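Local atomic coordinates of D-alanine--D-alanine ligase (Acinetobacter baumannii ACICU, PDB entry 5D8D), a protein that catalyses the ATP-dependent joining of two D-alanine molecules into the D-alanyl-D-alanine dipeptide used in peptidoglycan synthesis. Residues A11-G16 with D59-V64; R50-L55 with G73-V78; P85-G90 with A298-T303. All coordinates share one frame; numbering follows the deposited sequence.

Interaction 1. Residues A11-G16 with D59-V64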
loop_
_atom_site.group_PDB
_atom_site.type_symbol
_atom_site.label_atom_id
_atom_site.label_comp_id
_atom_site.label_asym_id
_atom_site.label_seq_id
_atom_site.Cartn_x
_atom_site.Cartn_y
_atom_site.Cartn_z
ATOM N N ALA A 11 6.267 -22.027 9.065
ATOM C CA ALA A 11 5.561 -21.326 10.123
ATOM C C ALA A 11 4.156 -20.976 9.671
ATOM O O ALA A 11 3.989 -20.308 8.663
ATOM C CB ALA A 11 6.299 -20.065 10.509
ATOM N N VAL A 12 3.156 -21.426 10.417
ATOM C CA VAL A 12 1.781 -21.039 10.174
ATOM C C VAL A 12 1.487 -19.875 11.100
ATOM O O VAL A 12 1.390 -20.042 12.330
ATOM C CB VAL A 12 0.827 -22.189 10.410
ATOM C CG1 VAL A 12 -0.614 -21.724 10.268
ATOM C CG2 VAL A 12 1.125 -23.280 9.398
ATOM N N LEU A 13 1.359 -18.706 10.484
ATOM C CA LEU A 13 1.241 -17.450 11.191
ATOM C C LEU A 13 -0.233 -17.246 11.513
ATOM O O LEU A 13 -1.036 -17.141 10.600
ATOM C CB LEU A 13 1.818 -16.296 10.324
ATOM C CG LEU A 13 3.179 -15.557 10.528
ATOM C CD1 LEU A 13 4.109 -16.159 11.534
ATOM C CD2 LEU A 13 3.915 -15.350 9.220
ATOM N N LEU A 14 -0.580 -17.184 12.798
ATOM C CA LEU A 14 -1.983 -17.250 13.253
ATOM C C LEU A 14 -2.229 -16.436 14.532
ATOM O O LEU A 14 -1.321 -16.196 15.312
ATOM C CB LEU A 14 -2.384 -18.710 13.497
ATOM C CG LEU A 14 -2.084 -19.380 14.866
ATOM C CD1 LEU A 14 -2.624 -20.796 14.938
ATOM C CD2 LEU A 14 -0.612 -19.437 15.155
ATOM N N GLY A 15 -3.479 -16.038 14.754
ATOM C CA GLY A 15 -3.863 -15.217 15.921
ATOM C C GLY A 15 -3.608 -13.744 15.682
ATOM O O GLY A 15 -4.339 -13.079 14.984
ATOM N N GLY A 16 -2.538 -13.238 16.268
ATOM C CA GLY A 16 -2.086 -11.894 16.016
ATOM C C GLY A 16 -2.786 -10.924 16.917
ATOM O O GLY A 16 -3.360 -11.315 17.921
ATOM N N ASP A 59 11.919 -21.874 7.024
ATOM C CA ASP A 59 12.168 -21.796 5.605
ATOM C C ASP A 59 11.101 -21.045 4.826
ATOM O O ASP A 59 11.381 -20.597 3.712
ATOM C CB ASP A 59 12.362 -23.193 5.054
ATOM C CG ASP A 59 13.624 -23.834 5.579
ATOM O OD1 ASP A 59 14.709 -23.364 5.181
ATOM O OD2 ASP A 59 13.547 -24.772 6.409
ATOM N N ARG A 60 9.904 -20.872 5.401
ATOM C CA ARG A 60 8.796 -20.168 4.735
ATOM C C ARG A 60 7.617 -20.008 5.685
ATOM O O ARG A 60 7.583 -20.646 6.730
ATOM C CB ARG A 60 8.328 -20.903 3.442
ATOM C CG ARG A 60 7.552 -22.213 3.626
ATOM C CD ARG A 60 8.032 -23.400 2.794
ATOM N NE ARG A 60 8.467 -22.963 1.490
ATOM C CZ ARG A 60 9.689 -23.061 0.978
ATOM N NH1 ARG A 60 10.675 -23.690 1.593
ATOM N NH2 ARG A 60 9.902 -22.538 -0.215
ATOM N N ALA A 61 6.641 -19.189 5.285
ATOM C CA ALA A 61 5.503 -18.890 6.094
ATOM C C ALA A 61 4.188 -19.032 5.329
ATOM O O ALA A 61 4.081 -18.612 4.180
ATOM C CB ALA A 61 5.639 -17.483 6.638
ATOM N N PHE A 62 3.182 -19.562 6.023
ATOM C CA PHE A 62 1.789 -19.652 5.534
ATOM C C PHE A 62 1.030 -18.644 6.374
ATOM O O PHE A 62 0.927 -18.850 7.590
ATOM C CB PHE A 62 1.228 -21.077 5.769
ATOM C CG PHE A 62 -0.062 -21.361 5.068
ATOM C CD1 PHE A 62 -1.183 -20.591 5.280
ATOM C CD2 PHE A 62 -0.171 -22.444 4.212
ATOM C CE1 PHE A 62 -2.369 -20.861 4.612
ATOM C CE2 PHE A 62 -1.355 -22.711 3.539
ATOM C CZ PHE A 62 -2.453 -21.923 3.745
ATOM N N ILE A 63 0.515 -17.571 5.758
ATOM C CA ILE A 63 -0.072 -16.450 6.512
ATOM C C ILE A 63 -1.587 -16.600 6.569
ATOM O O ILE A 63 -2.273 -16.699 5.554
ATOM C CB ILE A 63 0.236 -15.074 5.897
ATOM C CG1 ILE A 63 1.765 -14.817 5.832
ATOM C CG2 ILE A 63 -0.453 -13.972 6.703
ATOM C CD1 ILE A 63 2.171 -13.617 5.014
ATOM N N VAL A 64 -2.112 -16.577 7.782
ATOM C CA VAL A 64 -3.527 -16.709 7.990
ATOM C C VAL A 64 -3.900 -15.820 9.186
ATOM O O VAL A 64 -4.816 -16.118 9.962
ATOM C CB VAL A 64 -3.797 -18.221 8.069
ATOM C CG1 VAL A 64 -3.997 -18.729 9.477
ATOM C CG2 VAL A 64 -4.859 -18.637 7.104
#

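Interaction 2. Residues R50-L55 with G73-V78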
loop_
_atom_site.group_PDB
_atom_site.type_symbol
_atom_site.label_atom_id
_atom_site.label_comp_id
_atom_site.label_asym_id
_atom_site.label_seq_id
_atom_site.Cartn_x
_atom_site.Cartn_y
_atom_site.Cartn_z
ATOM N N ARG A 50 5.122 -14.478 20.271
ATOM C CA ARG A 50 6.504 -14.748 19.830
ATOM C C ARG A 50 6.964 -13.600 18.975
ATOM O O ARG A 50 6.289 -13.269 17.983
ATOM C CB ARG A 50 6.552 -15.997 18.915
ATOM C CG ARG A 50 7.209 -17.226 19.488
ATOM C CD ARG A 50 8.466 -17.699 18.755
ATOM N NE ARG A 50 8.174 -18.847 17.907
ATOM C CZ ARG A 50 9.078 -19.687 17.406
ATOM N NH1 ARG A 50 10.382 -19.534 17.614
ATOM N NH2 ARG A 50 8.665 -20.704 16.655
ATOM N N SER A 51 8.134 -13.043 19.307
ATOM C CA SER A 51 8.734 -12.005 18.506
ATOM C C SER A 51 8.787 -12.447 17.065
ATOM O O SER A 51 9.258 -13.526 16.797
ATOM C CB SER A 51 10.137 -11.719 18.973
ATOM O OG SER A 51 10.701 -10.666 18.219
ATOM N N VAL A 52 8.314 -11.608 16.143
ATOM C CA VAL A 52 8.511 -11.855 14.691
ATOM C C VAL A 52 9.959 -12.049 14.209
ATOM O O VAL A 52 10.186 -12.623 13.162
ATOM C CB VAL A 52 7.899 -10.758 13.820
ATOM C CG1 VAL A 52 6.416 -10.652 14.100
ATOM C CG2 VAL A 52 8.579 -9.415 14.041
ATOM N N THR A 53 10.941 -11.598 14.969
ATOM C CA THR A 53 12.357 -11.909 14.650
ATOM C C THR A 53 12.689 -13.380 14.657
ATOM O O THR A 53 13.601 -13.801 13.977
ATOM C CB THR A 53 13.350 -11.181 15.583
ATOM O OG1 THR A 53 13.123 -11.554 16.957
ATOM C CG2 THR A 53 13.191 -9.668 15.385
ATOM N N GLU A 54 11.911 -14.157 15.399
ATOM C CA GLU A 54 12.077 -15.628 15.494
ATOM C C GLU A 54 11.596 -16.429 14.268
ATOM O O GLU A 54 11.782 -17.648 14.194
ATOM C CB GLU A 54 11.423 -16.124 16.781
ATOM C CG GLU A 54 12.016 -15.450 18.024
ATOM C CD GLU A 54 11.456 -15.962 19.345
ATOM O OE1 GLU A 54 11.233 -17.185 19.460
ATOM O OE2 GLU A 54 11.261 -15.147 20.275
ATOM N N LEU A 55 11.032 -15.722 13.292
ATOM C CA LEU A 55 10.694 -16.268 11.994
ATOM C C LEU A 55 11.907 -16.689 11.214
ATOM O O LEU A 55 11.798 -17.462 10.261
ATOM C CB LEU A 55 9.883 -15.244 11.155
ATOM C CG LEU A 55 8.393 -15.104 11.530
ATOM C CD1 LEU A 55 7.769 -13.866 10.905
ATOM C CD2 LEU A 55 7.601 -16.325 11.104
ATOM N N GLY A 73 0.015 -5.472 4.997
ATOM C CA GLY A 73 1.418 -5.288 4.554
ATOM C C GLY A 73 2.462 -5.337 5.676
ATOM O O GLY A 73 3.645 -5.447 5.412
ATOM N N GLN A 74 2.022 -5.327 6.928
ATOM C CA GLN A 74 2.930 -5.331 8.021
ATOM C C GLN A 74 3.697 -6.644 8.197
ATOM O O GLN A 74 4.914 -6.650 8.274
ATOM C CB GLN A 74 2.175 -5.069 9.301
ATOM C CG GLN A 74 1.531 -3.702 9.358
ATOM C CD GLN A 74 1.100 -3.312 10.735
ATOM O OE1 GLN A 74 0.451 -2.304 10.885
ATOM N NE2 GLN A 74 1.519 -4.045 11.752
ATOM N N ILE A 75 2.993 -7.757 8.298
ATOM C CA ILE A 75 3.679 -9.019 8.491
ATOM C C ILE A 75 4.440 -9.364 7.211
ATOM O O ILE A 75 5.491 -9.986 7.293
ATOM C CB ILE A 75 2.735 -10.167 8.947
ATOM C CG1 ILE A 75 3.510 -11.413 9.442
ATOM C CG2 ILE A 75 1.818 -10.604 7.800
ATOM C CD1 ILE A 75 4.319 -11.236 10.704
ATOM N N GLN A 76 3.917 -8.970 6.044
ATOM C CA GLN A 76 4.614 -9.200 4.752
ATOM C C GLN A 76 5.903 -8.350 4.697
ATOM O O GLN A 76 6.921 -8.769 4.163
ATOM C CB GLN A 76 3.727 -8.805 3.589
ATOM C CG GLN A 76 2.460 -9.639 3.344
ATOM C CD GLN A 76 1.382 -9.464 4.389
ATOM O OE1 GLN A 76 1.430 -8.564 5.191
ATOM N NE2 GLN A 76 0.420 -10.341 4.395
ATOM N N GLY A 77 5.844 -7.149 5.280
ATOM C CA GLY A 77 7.020 -6.302 5.477
ATOM C C GLY A 77 8.136 -7.036 6.194
ATOM O O GLY A 77 9.292 -7.096 5.691
ATOM N N VAL A 78 7.801 -7.634 7.345
ATOM C CA VAL A 78 8.845 -8.354 8.116
ATOM C C VAL A 78 9.383 -9.547 7.347
ATOM O O VAL A 78 10.587 -9.825 7.367
ATOM C CB VAL A 78 8.549 -8.693 9.634
ATOM C CG1 VAL A 78 7.433 -7.853 10.261
ATOM C CG2 VAL A 78 8.371 -10.162 9.888
#

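Interaction 3. Residues P85-G90 with A298-T303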
loop_
_atom_site.group_PDB
_atom_site.type_symbol
_atom_site.label_atom_id
_atom_site.label_comp_id
_atom_site.label_asym_id
_atom_site.label_seq_id
_atom_site.Cartn_x
_atom_site.Cartn_y
_atom_site.Cartn_z
ATOM N N PRO A 85 10.243 -16.506 2.072
ATOM C CA PRO A 85 9.084 -16.556 1.177
ATOM C C PRO A 85 7.804 -16.905 1.925
ATOM O O PRO A 85 7.847 -17.576 2.974
ATOM C CB PRO A 85 9.440 -17.657 0.194
ATOM C CG PRO A 85 10.464 -18.494 0.887
ATOM C CD PRO A 85 11.073 -17.707 1.987
ATOM N N TYR A 86 6.678 -16.457 1.393
ATOM C CA TYR A 86 5.420 -16.564 2.109
ATOM C C TYR A 86 4.226 -16.582 1.149
ATOM O O TYR A 86 4.371 -16.343 -0.028
ATOM C CB TYR A 86 5.312 -15.441 3.158
ATOM C CG TYR A 86 5.335 -14.085 2.553
ATOM C CD1 TYR A 86 4.157 -13.490 2.056
ATOM C CD2 TYR A 86 6.524 -13.387 2.434
ATOM C CE1 TYR A 86 4.166 -12.245 1.470
ATOM C CE2 TYR A 86 6.557 -12.129 1.818
ATOM C CZ TYR A 86 5.371 -11.573 1.347
ATOM O OH TYR A 86 5.411 -10.357 0.773
ATOM N N THR A 87 3.054 -16.913 1.671
ATOM C CA THR A 87 1.866 -17.150 0.853
ATOM C C THR A 87 1.148 -15.831 0.573
ATOM O O THR A 87 1.274 -14.889 1.321
ATOM C CB THR A 87 0.899 -18.094 1.593
ATOM O OG1 THR A 87 0.646 -17.607 2.917
ATOM C CG2 THR A 87 1.490 -19.458 1.712
ATOM N N GLY A 88 0.389 -15.778 -0.508
ATOM C CA GLY A 88 -0.498 -14.670 -0.757
ATOM C C GLY A 88 0.151 -13.421 -1.316
ATOM O O GLY A 88 1.225 -13.482 -1.906
ATOM N N THR A 89 -0.537 -12.295 -1.134
ATOM C CA THR A 89 -0.143 -11.028 -1.696
ATOM C C THR A 89 1.065 -10.370 -0.975
ATOM O O THR A 89 1.277 -10.583 0.216
ATOM C CB THR A 89 -1.344 -10.078 -1.722
ATOM O OG1 THR A 89 -2.409 -10.690 -2.451
ATOM C CG2 THR A 89 -0.992 -8.781 -2.389
ATOM N N GLY A 90 1.847 -9.568 -1.709
ATOM C CA GLY A 90 3.026 -8.847 -1.140
ATOM C C GLY A 90 2.601 -7.632 -0.333
ATOM O O GLY A 90 1.412 -7.394 -0.095
ATOM N N ALA A 298 -1.474 -26.514 -1.923
ATOM C CA ALA A 298 -1.427 -25.712 -3.138
ATOM C C ALA A 298 -1.184 -24.221 -2.832
ATOM O O ALA A 298 -0.442 -23.539 -3.554
ATOM C CB ALA A 298 -2.706 -25.909 -3.949
ATOM N N ILE A 299 -1.802 -23.707 -1.775
ATOM C CA ILE A 299 -1.481 -22.371 -1.304
ATOM C C ILE A 299 0.033 -22.312 -0.968
ATOM O O ILE A 299 0.742 -21.433 -1.427
ATOM C CB ILE A 299 -2.383 -21.959 -0.118
ATOM C CG1 ILE A 299 -3.820 -21.748 -0.611
ATOM C CG2 ILE A 299 -1.893 -20.682 0.572
ATOM C CD1 ILE A 299 -4.901 -21.775 0.483
ATOM N N LEU A 300 0.534 -23.267 -0.212
ATOM C CA LEU A 300 1.929 -23.234 0.206
ATOM C C LEU A 300 2.905 -23.369 -0.987
ATOM O O LEU A 300 4.045 -22.931 -0.918
ATOM C CB LEU A 300 2.188 -24.362 1.223
ATOM C CG LEU A 300 3.534 -24.362 1.932
ATOM C CD1 LEU A 300 3.756 -23.038 2.644
ATOM C CD2 LEU A 300 3.563 -25.491 2.935
ATOM N N GLU A 301 2.463 -24.009 -2.061
ATOM C CA GLU A 301 3.304 -24.217 -3.248
ATOM C C GLU A 301 3.700 -22.916 -3.924
ATOM O O GLU A 301 4.745 -22.858 -4.520
ATOM C CB GLU A 301 2.627 -25.153 -4.238
ATOM C CG GLU A 301 2.892 -26.615 -3.926
ATOM C CD GLU A 301 2.066 -27.550 -4.776
ATOM O OE1 GLU A 301 1.198 -27.026 -5.502
ATOM O OE2 GLU A 301 2.294 -28.788 -4.712
ATOM N N GLN A 302 2.914 -21.862 -3.760
ATOM C CA GLN A 302 3.322 -20.513 -4.201
ATOM C C GLN A 302 4.658 -20.099 -3.636
ATOM O O GLN A 302 5.300 -19.254 -4.250
ATOM C CB GLN A 302 2.349 -19.413 -3.781
ATOM C CG GLN A 302 0.890 -19.589 -4.199
ATOM C CD GLN A 302 -0.121 -18.966 -3.194
ATOM O OE1 GLN A 302 0.192 -17.995 -2.478
ATOM N NE2 GLN A 302 -1.339 -19.499 -3.180
ATOM N N THR A 303 5.060 -20.642 -2.470
ATOM C CA THR A 303 6.315 -20.214 -1.847
ATOM C C THR A 303 7.590 -20.835 -2.422
ATOM O O THR A 303 8.663 -20.570 -1.881
ATOM C CB THR A 303 6.282 -20.379 -0.291
ATOM O OG1 THR A 303 6.314 -21.752 0.130
ATOM C CG2 THR A 303 5.080 -19.754 0.269
HETATM O O HOH W 1 1.764 -16.285 -3.757
#

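Interaction 1. Residues A11-G16 with D59-V64
A11, V12 and L13 run parallel to A61, F62 and I63 as neighbouring strands of the Rossmann-like N-terminal domain, 4.7 Å apart at the closest approach of their axes. Four backbone bonds hold the pair. A11 N gives to R60 O, and F62 N gives to A11 O at 2.9 Å; L13 N then gives to F62 O, and V64 N to L13 O. The last is the most bent, 146° at the hydrogen, where the strands begin to part.

On one face the main work falls to L13. Its CD2 sits 3.8 Å from A61 CB and 4.0 Å from I63 CG1, so one methyl touches A61 and I63, the two residues of that strand that face its side. Its chi1 of -105° lies off the staggered values. I63 lies alongside L13 and points the same way, its CG1 beside its own backbone N.

The other face carries V12 and F62. Here the meeting is light: V12 CG2 touches only the root of the phenylalanine, 4.2 Å from F62 CB. With CG anti to the backbone N (chi1 -168°), the F62 ring is carried away from V12. Past the last bridge, V64 lays CG1 against the L13 carbonyl, 3.5 Å from L13 O, and meets L14 CB more loosely at 4.3 Å.

S24 hydrogen-bonds both V64 O and G15 N through its hydroxyl, tying the two diverging ends to helix 21-37. That helix also takes V12 on L35, and F62 on V31 and L35, while I299 of helix 292-301 reaches F62. The L13, A61 and I63 face is covered by helix 74-81, and strand 41-45 bonds to the far edge of strand 9-13.

Interaction 2. Residues R50-L55 with G73-V78
V52 and L55 project from a short 3-10 turn in the crossover between strands 41-45 and 60-63, and they pack on I75 and V78 of helix 74-81 in the N-terminal domain, at the dimer interface. Every contact across the pair is between apolar side chains.

V52 meets both helix residues. Its CG1 comes to 4.0 Å from I75 CD1, the two chains meeting at a slant, while V52 CB faces V78 CG2 at 4.0 Å. L55 reaches the same two partners through one methyl: L55 CD1 stands 3.9 Å from V78 CG2 and 4.3 Å from I75 CD1, and its side chain runs at about a right angle to that of V78. The isoleucine arrives indirectly. CG1 leaves anti to the backbone N (chi1 -168°), and a bend at chi2 (66°) delivers CD1 to the valine and leucine. V78 has a chi1 of -19°, well off the staggered values, and its CG2 touches both V52 and L55.

The polar residues of the turn look elsewhere. R50 NH1 makes a salt bridge of 3.1 Å with E54 OE1. NH1 comes to the anti side of E54 OE1, somewhat out of the carboxylate plane, while that oxygen lies in the guanidinium plane. The hydroxyls S51 OG and T53 OG1 share a hydrogen bond of 2.9 Å. In the second subunit, W81 packs on I75, G77 on V78, and V52 on T53.

With no hydrogen bond between turn and helix, the join depends on shape and on burying four hydrocarbon side chains, while R50 pairs with E54 and S51 with T53 within the turn.

Interaction 3. Residues P85-G90 with A298-T303
T303 and Q302, in the segment carried by helix 292-301, meet the loop 85-90 and so join the last helix of the ATP-grasp part of the chain to the N-terminal domain. The T303 methyl CG2 lies over the face of the Y86–T87 peptide, 3.4 Å from Y86 C. On the same residue, CB approaches P85 CB, and P85 CB also sits 3.7 Å from T303 O.

With OG1 held by L300 O, CG2 of the threonine is left to face the loop. At chi1 71°, OG1 stands between the backbone N and the carbonyl carbon and turns back to give a hydrogen bond to L300 O at 2.8 Å. That carbonyl accepts T303 N as well, so two bonds grip one oxygen. R60 NE of strand 60-63 gives a further bond to T303 OG1.

T87 behaves likewise: its OG1 takes a hydrogen bond from I63 N, leaving CG2 to point at the helix. The T87 side chain crosses that of I299 at an angle, CG2 lying 3.8 Å from I299 CG2, with L300 CD1 more distant at 4.3 Å. Y86 turns its ring the other way, its edge to T89 O and its hydroxyl bonded to E80.

Q302, bent at chi2 (149°), swings its amide out to the loop. The bond from G88 N to Q302 OE1 is 3.0 Å long and nearly straight (171°), and G88 N lies nearly in line with the CD-OE1 bond. A water also donates to Q302 OE1 at 2.7 Å, and reaches G88 O by a weak bond.

How the interactions relate
From the N terminus, strand 9-13 comes first, followed by strand 41-45 and the turn 50-55. Interaction 1 closes the loop that began at strand 9-13 by setting 60-63 beside it. Interaction 2 opens inside that loop and closes beyond it on helix 74-81, so the two cross. They share one hydrophobic layer, where L13 packs on both L55 and I75. Interaction 3 starts only after both have closed. It spans some 200 residues, bringing the chain's last helix back to the loop 85-90, and Q76 touches that loop beside Y86. Together the three contacts join the parallel sheet to helix 74-81 and to helix 292-301.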